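Local coordinates for protein acetolactate synthase isozyme 1 large subunit (PDB 6LPI) that serves as the large subunit of a thiamine-diphosphate-dependent enzyme, binding thiamine diphosphate, a magnesium ion and flavin-adenine dinucleotide in three-domain chains, at residues A57-G62 with A88-T93; I66-A71 with I103-I108; A94-R99 with G414-M419. All blocks are in the same frame, centred on the assembly; numbering follows the deposited sequence.

From the N terminus, the chain supplies 57-62 on entering helix 60-74, then 66-71 further along it. After strand 78-82 it returns along helix 86-101, where 88-93 closes the loop of contact 1 by pairing the two helices near their starts. Contact 2 opens before that closure and ends beyond it, at 103-108, so the two cross; it brings the later part of helix 60-74 to the lead-in and first residue of strand 105-111. Contact 3 begins at 94-99, after contact 1 has closed but before contact 2 has, and therefore crosses contact 2. Its long loop ends at 414-419, joining the N-terminal and C-terminal cofactor-binding regions.

Contact 1 of 3, residues A57-G62 with A88-T93; sequences ARHEQG and ATNLVT
A bend at the second torsion of E60 (chi2 90°) turns its carboxylate across to N90, whose own CG, set anti to the carbonyl carbon, reaches out from the neighbouring helix. N90 ND2 donates to E60 OE1 over 2.9 Å in a nearly straight bond. The donor leaves in the plane of its amide but meets the carboxylate from above, 40° out of its plane. Beside this polar link the stems of the two side chains also touch, E60 CB lying 3.7 Å from N90 CB.

The same amide lies against one face of the H59 ring, its plane 30° from that of the ring and ND2 offset toward the rim. H59 is held from its edge: it stands at the N-cap of helix 60-74, where ND1 accepts from Q61 N (3.0 Å) almost in the ring plane. Q61 extends past N90 O so that its NE2 rests 3.8 Å from T93 CB, while its OE1 is bonded to N450. On the inner side, the CD2 branch of L91 packs against E60 O at 3.6 Å.

One helix start is thus capped by a histidine and fastened to the next helix by an asparagine. With P35, C83 and P86, the linked pair E60 and N90 lines a thiamine diphosphate pocket of the N-terminal THDP-binding domain.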
loop_
_atom_site.group_PDB
_atom_site.type_symbol
_atom_site.label_atom_id
_atom_site.label_comp_id
_atom_site.label_asym_id
_atom_site.label_seq_id
_atom_site.Cartn_x
_atom_site.Cartn_y
_atom_site.Cartn_z
ATOM N N ALA B 57 -20.318 -6.263 4.670
ATOM C CA ALA B 57 -19.520 -5.808 5.786
ATOM C C ALA B 57 -20.426 -5.208 6.858
ATOM O O ALA B 57 -21.642 -5.041 6.689
ATOM C CB ALA B 57 -18.505 -4.765 5.316
ATOM N N ARG B 58 -19.822 -4.894 7.989
ATOM C CA ARG B 58 -20.534 -4.204 9.046
ATOM C C ARG B 58 -20.137 -2.746 9.154
ATOM O O ARG B 58 -20.737 -2.008 9.934
ATOM C CB ARG B 58 -20.309 -4.917 10.379
ATOM C CG ARG B 58 -21.446 -5.832 10.747
ATOM C CD ARG B 58 -21.301 -7.179 10.108
ATOM N NE ARG B 58 -22.388 -8.024 10.550
ATOM C CZ ARG B 58 -22.851 -9.051 9.854
ATOM N NH1 ARG B 58 -22.307 -9.358 8.678
ATOM N NH2 ARG B 58 -23.849 -9.771 10.346
ATOM N N HIS B 59 -19.168 -2.305 8.371
ATOM C CA HIS B 59 -18.756 -0.914 8.403
ATOM C C HIS B 59 -18.003 -0.713 7.104
ATOM O O HIS B 59 -17.244 -1.598 6.691
ATOM C CB HIS B 59 -17.840 -0.619 9.613
ATOM C CG HIS B 59 -17.471 0.825 9.776
ATOM N ND1 HIS B 59 -16.610 1.485 8.924
ATOM C CD2 HIS B 59 -17.819 1.727 10.726
ATOM C CE1 HIS B 59 -16.475 2.740 9.317
ATOM N NE2 HIS B 59 -17.198 2.912 10.410
ATOM N N GLU B 60 -18.241 0.422 6.437
ATOM C CA GLU B 60 -17.716 0.530 5.085
ATOM C C GLU B 60 -16.193 0.537 5.102
ATOM O O GLU B 60 -15.567 0.036 4.160
ATOM C CB GLU B 60 -18.288 1.759 4.374
ATOM C CG GLU B 60 -19.803 1.670 4.074
ATOM C CD GLU B 60 -20.673 2.216 5.209
ATOM O OE1 GLU B 60 -20.135 2.386 6.333
ATOM O OE2 GLU B 60 -21.880 2.487 4.980
ATOM N N GLN B 61 -15.579 0.998 6.202
ATOM C CA GLN B 61 -14.136 0.832 6.335
ATOM C C GLN B 61 -13.767 -0.646 6.260
ATOM O O GLN B 61 -12.807 -1.032 5.573
ATOM C CB GLN B 61 -13.654 1.404 7.659
ATOM C CG GLN B 61 -12.186 1.737 7.615
ATOM C CD GLN B 61 -11.573 1.954 8.966
ATOM O OE1 GLN B 61 -10.872 1.076 9.483
ATOM N NE2 GLN B 61 -11.831 3.117 9.556
ATOM N N GLY B 62 -14.567 -1.490 6.923
ATOM C CA GLY B 62 -14.381 -2.925 6.819
ATOM C C GLY B 62 -14.538 -3.448 5.403
ATOM O O GLY B 62 -13.727 -4.258 4.950
ATOM N N ALA B 88 -19.930 6.792 1.821
ATOM C CA ALA B 88 -18.746 7.288 1.139
ATOM C C ALA B 88 -17.699 7.745 2.147
ATOM O O ALA B 88 -16.537 7.334 2.069
ATOM C CB ALA B 88 -19.123 8.412 0.172
ATOM N N THR B 89 -18.090 8.581 3.116
ATOM C CA THR B 89 -17.108 9.080 4.075
ATOM C C THR B 89 -16.468 7.944 4.858
ATOM O O THR B 89 -15.280 8.001 5.186
ATOM C CB THR B 89 -17.737 10.085 5.035
ATOM O OG1 THR B 89 -18.851 9.470 5.674
ATOM C CG2 THR B 89 -18.167 11.355 4.319
ATOM N N ASN B 90 -17.237 6.900 5.171
ATOM C CA ASN B 90 -16.674 5.763 5.891
ATOM C C ASN B 90 -15.650 4.994 5.072
ATOM O O ASN B 90 -14.794 4.319 5.652
ATOM C CB ASN B 90 -17.783 4.828 6.340
ATOM C CG ASN B 90 -18.415 5.265 7.647
ATOM O OD1 ASN B 90 -17.894 6.150 8.359
ATOM N ND2 ASN B 90 -19.559 4.659 7.967
ATOM N N LEU B 91 -15.695 5.096 3.744
ATOM C CA LEU B 91 -14.684 4.426 2.927
ATOM C C LEU B 91 -13.306 5.082 3.002
ATOM O O LEU B 91 -12.301 4.430 2.672
ATOM C CB LEU B 91 -15.151 4.396 1.472
ATOM C CG LEU B 91 -16.089 3.242 1.162
ATOM C CD1 LEU B 91 -16.733 3.466 -0.166
ATOM C CD2 LEU B 91 -15.276 1.975 1.137
ATOM N N VAL B 92 -13.243 6.344 3.435
ATOM C CA VAL B 92 -12.042 7.174 3.272
ATOM C C VAL B 92 -10.774 6.485 3.786
ATOM O O VAL B 92 -9.771 6.397 3.073
ATOM C CB VAL B 92 -12.254 8.534 3.953
ATOM C CG1 VAL B 92 -10.957 9.317 4.000
ATOM C CG2 VAL B 92 -13.337 9.310 3.219
ATOM N N THR B 93 -10.771 6.038 5.046
ATOM C CA THR B 93 -9.540 5.475 5.600
ATOM C C THR B 93 -9.065 4.279 4.777
ATOM O O THR B 93 -7.877 4.170 4.459
ATOM C CB THR B 93 -9.744 5.074 7.057
ATOM O OG1 THR B 93 -10.117 6.225 7.813
ATOM C CG2 THR B 93 -8.460 4.548 7.640
#

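Contact 2 of 3, residues I66-A71 with I103-I108; sequences IAQGMA and IPLICI
This is a buried, largely apolar helix-on-sheet contact in the N-terminal domain, formed where helix 60-74 lies against the beginning of strand 105-111 in a six-stranded parallel sheet. The axes of the two short segments approach to 9.2 Å and run nearly antiparallel, 153° between their directions, as expected when a helix carries the chain back between parallel strands.

Small residues face the strand from the helix. A67 and A71, one turn apart, both turn their methyl groups to the strand. A67 CB meets the CD1 branch of L105 at 3.6 Å, and L105 CD1 also lies 3.7 Å from Q68 N. A71 CB settles over the lead-in to the strand, 3.6 Å from I103 CG2 and 3.4 Å from P104 O, with the proline ring more distant at its side.

I103 divides its two branches between neighbours. With CG2 anti to the backbone N and CG1 beside that N, the first branch goes to A71 while CG1 carries CD1 to the amide end of Q68. There the two side chains run at about a right angle. Polar bonds beyond this contact satisfy that amide: OE1 accepts from R72, and NE2 serves the backbone oxygen of A94. A buried glutamine thereby presents its stem to L105 and its amide oxygen to I103 while keeping its hydrogen bonds.

L105 also touches I95, so helices 60-74 and 86-101 share this side chain on one face of the sheet. Strand 105-111 is paired in turn with 78-82 and 166-171. Such helix layers over a parallel sheet are characteristic of the alpha/beta fold of thiamine-diphosphate-binding domains.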
loop_
_atom_site.group_PDB
_atom_site.type_symbol
_atom_site.label_atom_id
_atom_site.label_comp_id
_atom_site.label_asym_id
_atom_site.label_seq_id
_atom_site.Cartn_x
_atom_site.Cartn_y
_atom_site.Cartn_z
ATOM N N ILE B 66 -11.543 -5.365 3.480
ATOM C CA ILE B 66 -11.748 -6.716 2.952
ATOM C C ILE B 66 -11.419 -6.757 1.466
ATOM O O ILE B 66 -10.746 -7.681 0.971
ATOM C CB ILE B 66 -13.185 -7.192 3.217
ATOM C CG1 ILE B 66 -13.417 -7.443 4.700
ATOM C CG2 ILE B 66 -13.481 -8.475 2.449
ATOM C CD1 ILE B 66 -14.870 -7.684 4.976
ATOM N N ALA B 67 -11.928 -5.774 0.720
ATOM C CA ALA B 67 -11.481 -5.617 -0.658
ATOM C C ALA B 67 -9.956 -5.546 -0.709
ATOM O O ALA B 67 -9.320 -6.117 -1.600
ATOM C CB ALA B 67 -12.124 -4.378 -1.283
ATOM N N GLN B 68 -9.353 -4.862 0.258
ATOM C CA GLN B 68 -7.903 -4.765 0.292
ATOM C C GLN B 68 -7.242 -6.122 0.502
ATOM O O GLN B 68 -6.214 -6.401 -0.111
ATOM C CB GLN B 68 -7.465 -3.785 1.361
ATOM C CG GLN B 68 -7.205 -2.406 0.793
ATOM C CD GLN B 68 -6.015 -1.741 1.477
ATOM O OE1 GLN B 68 -4.934 -2.336 1.615
ATOM N NE2 GLN B 68 -6.226 -0.528 1.958
ATOM N N GLY B 69 -7.777 -6.959 1.397
ATOM C CA GLY B 69 -7.196 -8.279 1.589
ATOM C C GLY B 69 -7.267 -9.132 0.335
ATOM O O GLY B 69 -6.295 -9.811 -0.036
ATOM N N MET B 70 -8.410 -9.094 -0.353
ATOM C CA MET B 70 -8.482 -9.776 -1.639
ATOM C C MET B 70 -7.382 -9.260 -2.553
ATOM O O MET B 70 -6.521 -10.032 -2.998
ATOM C CB MET B 70 -9.861 -9.588 -2.266
ATOM C CG MET B 70 -10.955 -10.161 -1.397
ATOM S SD MET B 70 -12.542 -10.288 -2.196
ATOM C CE MET B 70 -12.051 -10.404 -3.920
ATOM N N ALA B 71 -7.351 -7.927 -2.760
ATOM C CA ALA B 71 -6.416 -7.304 -3.694
ATOM C C ALA B 71 -4.960 -7.553 -3.313
ATOM O O ALA B 71 -4.118 -7.803 -4.185
ATOM C CB ALA B 71 -6.688 -5.812 -3.792
ATOM N N ILE B 103 -2.127 -0.275 -3.722
ATOM C CA ILE B 103 -2.969 -1.458 -3.914
ATOM C C ILE B 103 -4.086 -1.184 -4.914
ATOM O O ILE B 103 -4.696 -0.103 -4.880
ATOM C CB ILE B 103 -3.550 -1.944 -2.577
ATOM C CG1 ILE B 103 -2.422 -2.189 -1.587
ATOM C CG2 ILE B 103 -4.394 -3.185 -2.751
ATOM C CD1 ILE B 103 -2.613 -1.419 -0.359
ATOM N N PRO B 104 -4.367 -2.123 -5.841
ATOM C CA PRO B 104 -5.438 -1.900 -6.828
ATOM C C PRO B 104 -6.820 -2.137 -6.237
ATOM O O PRO B 104 -7.259 -3.270 -6.043
ATOM C CB PRO B 104 -5.118 -2.924 -7.926
ATOM C CG PRO B 104 -4.410 -4.027 -7.186
ATOM C CD PRO B 104 -3.628 -3.377 -6.097
ATOM N N LEU B 105 -7.518 -1.061 -5.948
ATOM C CA LEU B 105 -8.885 -1.118 -5.484
ATOM C C LEU B 105 -9.764 -0.325 -6.444
ATOM O O LEU B 105 -9.372 0.743 -6.919
ATOM C CB LEU B 105 -8.948 -0.529 -4.063
ATOM C CG LEU B 105 -9.841 -1.118 -2.981
ATOM C CD1 LEU B 105 -9.322 -2.503 -2.639
ATOM C CD2 LEU B 105 -9.849 -0.207 -1.759
ATOM N N ILE B 106 -10.943 -0.846 -6.746
ATOM C CA ILE B 106 -12.017 -0.063 -7.345
ATOM C C ILE B 106 -13.088 0.091 -6.286
ATOM O O ILE B 106 -13.572 -0.898 -5.721
ATOM C CB ILE B 106 -12.582 -0.680 -8.634
ATOM C CG1 ILE B 106 -11.703 -0.346 -9.839
ATOM C CG2 ILE B 106 -13.980 -0.176 -8.894
ATOM C CD1 ILE B 106 -10.521 -1.185 -10.004
ATOM N N CYS B 107 -13.451 1.333 -6.027
ATOM C CA CYS B 107 -14.409 1.696 -4.998
ATOM C C CYS B 107 -15.590 2.375 -5.679
ATOM O O CYS B 107 -15.425 3.421 -6.313
ATOM C CB CYS B 107 -13.715 2.610 -3.987
ATOM S SG CYS B 107 -14.764 3.693 -3.076
ATOM N N ILE B 108 -16.777 1.797 -5.543
ATOM C CA ILE B 108 -17.967 2.282 -6.230
ATOM C C ILE B 108 -18.961 2.795 -5.202
ATOM O O ILE B 108 -19.322 2.091 -4.250
ATOM C CB ILE B 108 -18.595 1.201 -7.122
ATOM C CG1 ILE B 108 -17.692 0.921 -8.327
ATOM C CG2 ILE B 108 -19.930 1.647 -7.596
ATOM C CD1 ILE B 108 -17.991 -0.390 -9.038
#

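Contact 3 of 3, residues A94-R99 with G414-M419; sequences AIADAR and GGLGTM. With TPP (thiamine diphosphate), chain J.
The tight part of this contact centres on D97, which is buried and meets both L416 and T418. Its CG stands anti to the backbone N (chi1 -175°), a setting that sends OD1 to the loop, where T418 OG1 donates to it over 2.8 Å. The hydroxyl comes from above the carboxylate plane, 45° out of it. OD1 also accepts from S413, while OD2 takes a salt bridge from R72 and a hydrogen bond from Q68; two partners on each oxygen would fix the rotation of the group. L416 packs alongside: its CB lies 3.5 Å from D97 OD1, and its CD2 branch rests 3.4 Å from D97 N.

Packing is looser toward A96. The side chains there meet through A96 CB and L416 CD2 at 4.2 Å, and both residues are partly exposed.

On either side of T418 in sequence the loop serves thiamine diphosphate: G417, with a positive phi (63°) that favours glycine, offers its O to the cofactor's N4' at 3.1 Å. M419 reaches between the two rings: its CG is 3.3 Å from N3' of the cofactor, and its SD is 3.4 Å from C4 of the thiazolium, consistent with a support for the bent cofactor. G414 O is hydrogen-bonded to flavin-adenine dinucleotide.

Helix 60-74 adds F65 beside D97 and T418, and helix 86-101 brings T93 to T418 and L100 to L416. I95, turned away from the loop, leans on C107, and A98 on L105, of strand 105-111, placing helix 86-101 between that strand and the C-terminal domain's loop.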
loop_
_atom_site.group_PDB
_atom_site.type_symbol
_atom_site.label_atom_id
_atom_site.label_comp_id
_atom_site.label_asym_id
_atom_site.label_seq_id
_atom_site.Cartn_x
_atom_site.Cartn_y
_atom_site.Cartn_z
ATOM N N ALA B 94 -9.989 3.392 4.395
ATOM C CA ALA B 94 -9.628 2.215 3.606
ATOM C C ALA B 94 -9.027 2.607 2.270
ATOM O O ALA B 94 -8.044 1.998 1.818
ATOM C CB ALA B 94 -10.865 1.371 3.356
ATOM N N ILE B 95 -9.624 3.614 1.610
ATOM C CA ILE B 95 -9.101 4.081 0.325
ATOM C C ILE B 95 -7.729 4.755 0.488
ATOM O O ILE B 95 -6.794 4.406 -0.223
ATOM C CB ILE B 95 -10.173 4.945 -0.399
ATOM C CG1 ILE B 95 -11.078 4.099 -1.283
ATOM C CG2 ILE B 95 -9.537 5.957 -1.312
ATOM C CD1 ILE B 95 -11.869 3.026 -0.648
ATOM N N ALA B 96 -7.558 5.654 1.455
ATOM C CA ALA B 96 -6.260 6.298 1.667
ATOM C C ALA B 96 -5.170 5.278 2.009
ATOM O O ALA B 96 -4.033 5.359 1.508
ATOM C CB ALA B 96 -6.368 7.351 2.772
ATOM N N ASP B 97 -5.501 4.311 2.860
ATOM C CA ASP B 97 -4.575 3.224 3.110
ATOM C C ASP B 97 -4.230 2.525 1.808
ATOM O O ASP B 97 -3.068 2.183 1.573
ATOM C CB ASP B 97 -5.154 2.232 4.112
ATOM C CG ASP B 97 -4.160 1.141 4.487
ATOM O OD1 ASP B 97 -3.286 1.402 5.347
ATOM O OD2 ASP B 97 -4.236 0.033 3.901
ATOM N N ALA B 98 -5.223 2.291 0.945
ATOM C CA ALA B 98 -4.915 1.675 -0.346
ATOM C C ALA B 98 -3.948 2.532 -1.151
ATOM O O ALA B 98 -3.041 2.006 -1.808
ATOM C CB ALA B 98 -6.193 1.428 -1.145
ATOM N N ARG B 99 -4.121 3.857 -1.101
ATOM C CA ARG B 99 -3.266 4.766 -1.860
ATOM C C ARG B 99 -1.808 4.709 -1.401
ATOM O O ARG B 99 -0.902 4.495 -2.217
ATOM C CB ARG B 99 -3.792 6.195 -1.748
ATOM C CG ARG B 99 -2.905 7.216 -2.427
ATOM C CD ARG B 99 -2.949 7.039 -3.907
ATOM N NE ARG B 99 -2.553 8.277 -4.559
ATOM C CZ ARG B 99 -2.068 8.347 -5.790
ATOM N NH1 ARG B 99 -1.928 7.245 -6.513
ATOM N NH2 ARG B 99 -1.725 9.520 -6.293
ATOM N N GLY B 414 1.408 -0.457 5.867
ATOM C CA GLY B 414 2.682 0.224 6.090
ATOM C C GLY B 414 2.762 1.730 5.867
ATOM O O GLY B 414 3.378 2.461 6.655
ATOM N N GLY B 415 2.247 2.176 4.726
ATOM C CA GLY B 415 2.245 3.567 4.354
ATOM C C GLY B 415 1.400 4.394 5.286
ATOM O O GLY B 415 1.880 5.313 5.945
ATOM N N LEU B 416 0.122 4.075 5.349
ATOM C CA LEU B 416 -0.758 4.814 6.236
ATOM C C LEU B 416 -0.662 4.310 7.658
ATOM O O LEU B 416 -0.847 5.088 8.597
ATOM C CB LEU B 416 -2.196 4.716 5.732
ATOM C CG LEU B 416 -3.173 5.545 6.541
ATOM C CD1 LEU B 416 -2.702 6.980 6.442
ATOM C CD2 LEU B 416 -4.621 5.352 6.023
ATOM N N GLY B 417 -0.365 3.021 7.828
ATOM C CA GLY B 417 -0.214 2.431 9.140
ATOM C C GLY B 417 -1.523 2.514 9.884
ATOM O O GLY B 417 -1.579 3.099 10.964
ATOM N N THR B 418 -2.575 1.926 9.332
ATOM C CA THR B 418 -3.930 2.075 9.855
ATOM C C THR B 418 -4.176 1.037 10.945
ATOM O O THR B 418 -4.107 -0.170 10.680
ATOM C CB THR B 418 -4.951 1.862 8.731
ATOM O OG1 THR B 418 -4.527 2.528 7.535
ATOM C CG2 THR B 418 -6.330 2.312 9.129
ATOM N N MET B 419 -4.485 1.487 12.158
ATOM C CA MET B 419 -5.058 0.546 13.106
ATOM C C MET B 419 -6.388 0.067 12.569
ATOM O O MET B 419 -7.131 0.828 11.932
ATOM C CB MET B 419 -5.233 1.147 14.502
ATOM C CG MET B 419 -3.904 1.608 15.128
ATOM S SD MET B 419 -4.114 2.420 16.727
ATOM C CE MET B 419 -5.259 1.220 17.450
HETATM N "N1'" TPP J . -5.209 6.015 15.434
HETATM C "C2'" TPP J . -5.272 5.217 14.307
HETATM C CM2 TPP J . -6.572 4.966 13.601
HETATM N "N3'" TPP J . -4.140 4.635 13.793
HETATM C "C4'" TPP J . -2.922 4.854 14.373
HETATM N "N4'" TPP J . -1.865 4.268 13.810
HETATM C "C5'" TPP J . -2.842 5.657 15.513
HETATM C "C6'" TPP J . -3.998 6.231 16.036
HETATM C "C7'" TPP J . -1.516 5.888 16.209
HETATM N N3 TPP J . -1.072 4.631 16.749
HETATM C C2 TPP J . -0.188 3.808 16.092
HETATM S S1 TPP J . 0.152 2.455 16.866
HETATM C C5 TPP J . -0.820 2.866 18.089
HETATM C C4 TPP J . -1.454 4.072 17.921
HETATM C CM4 TPP J . -2.391 4.629 18.938
HETATM C C6 TPP J . -0.950 1.914 19.254
HETATM C C7 TPP J . -1.303 0.498 18.801
HETATM O O7 TPP J . -2.169 -0.064 19.762
HETATM P PA TPP J . -2.362 -1.661 19.896
HETATM O O1A TPP J . -3.456 -2.161 18.993
HETATM O O2A TPP J . -2.663 -1.908 21.362
HETATM O O3A TPP J . -0.995 -2.361 19.413
HETATM P PB TPP J . 0.263 -2.666 20.406
HETATM O O1B TPP J . 0.997 -3.912 19.909
HETATM O O2B TPP J . 1.237 -1.515 20.477
HETATM O O3B TPP J . -0.248 -2.838 21.821
#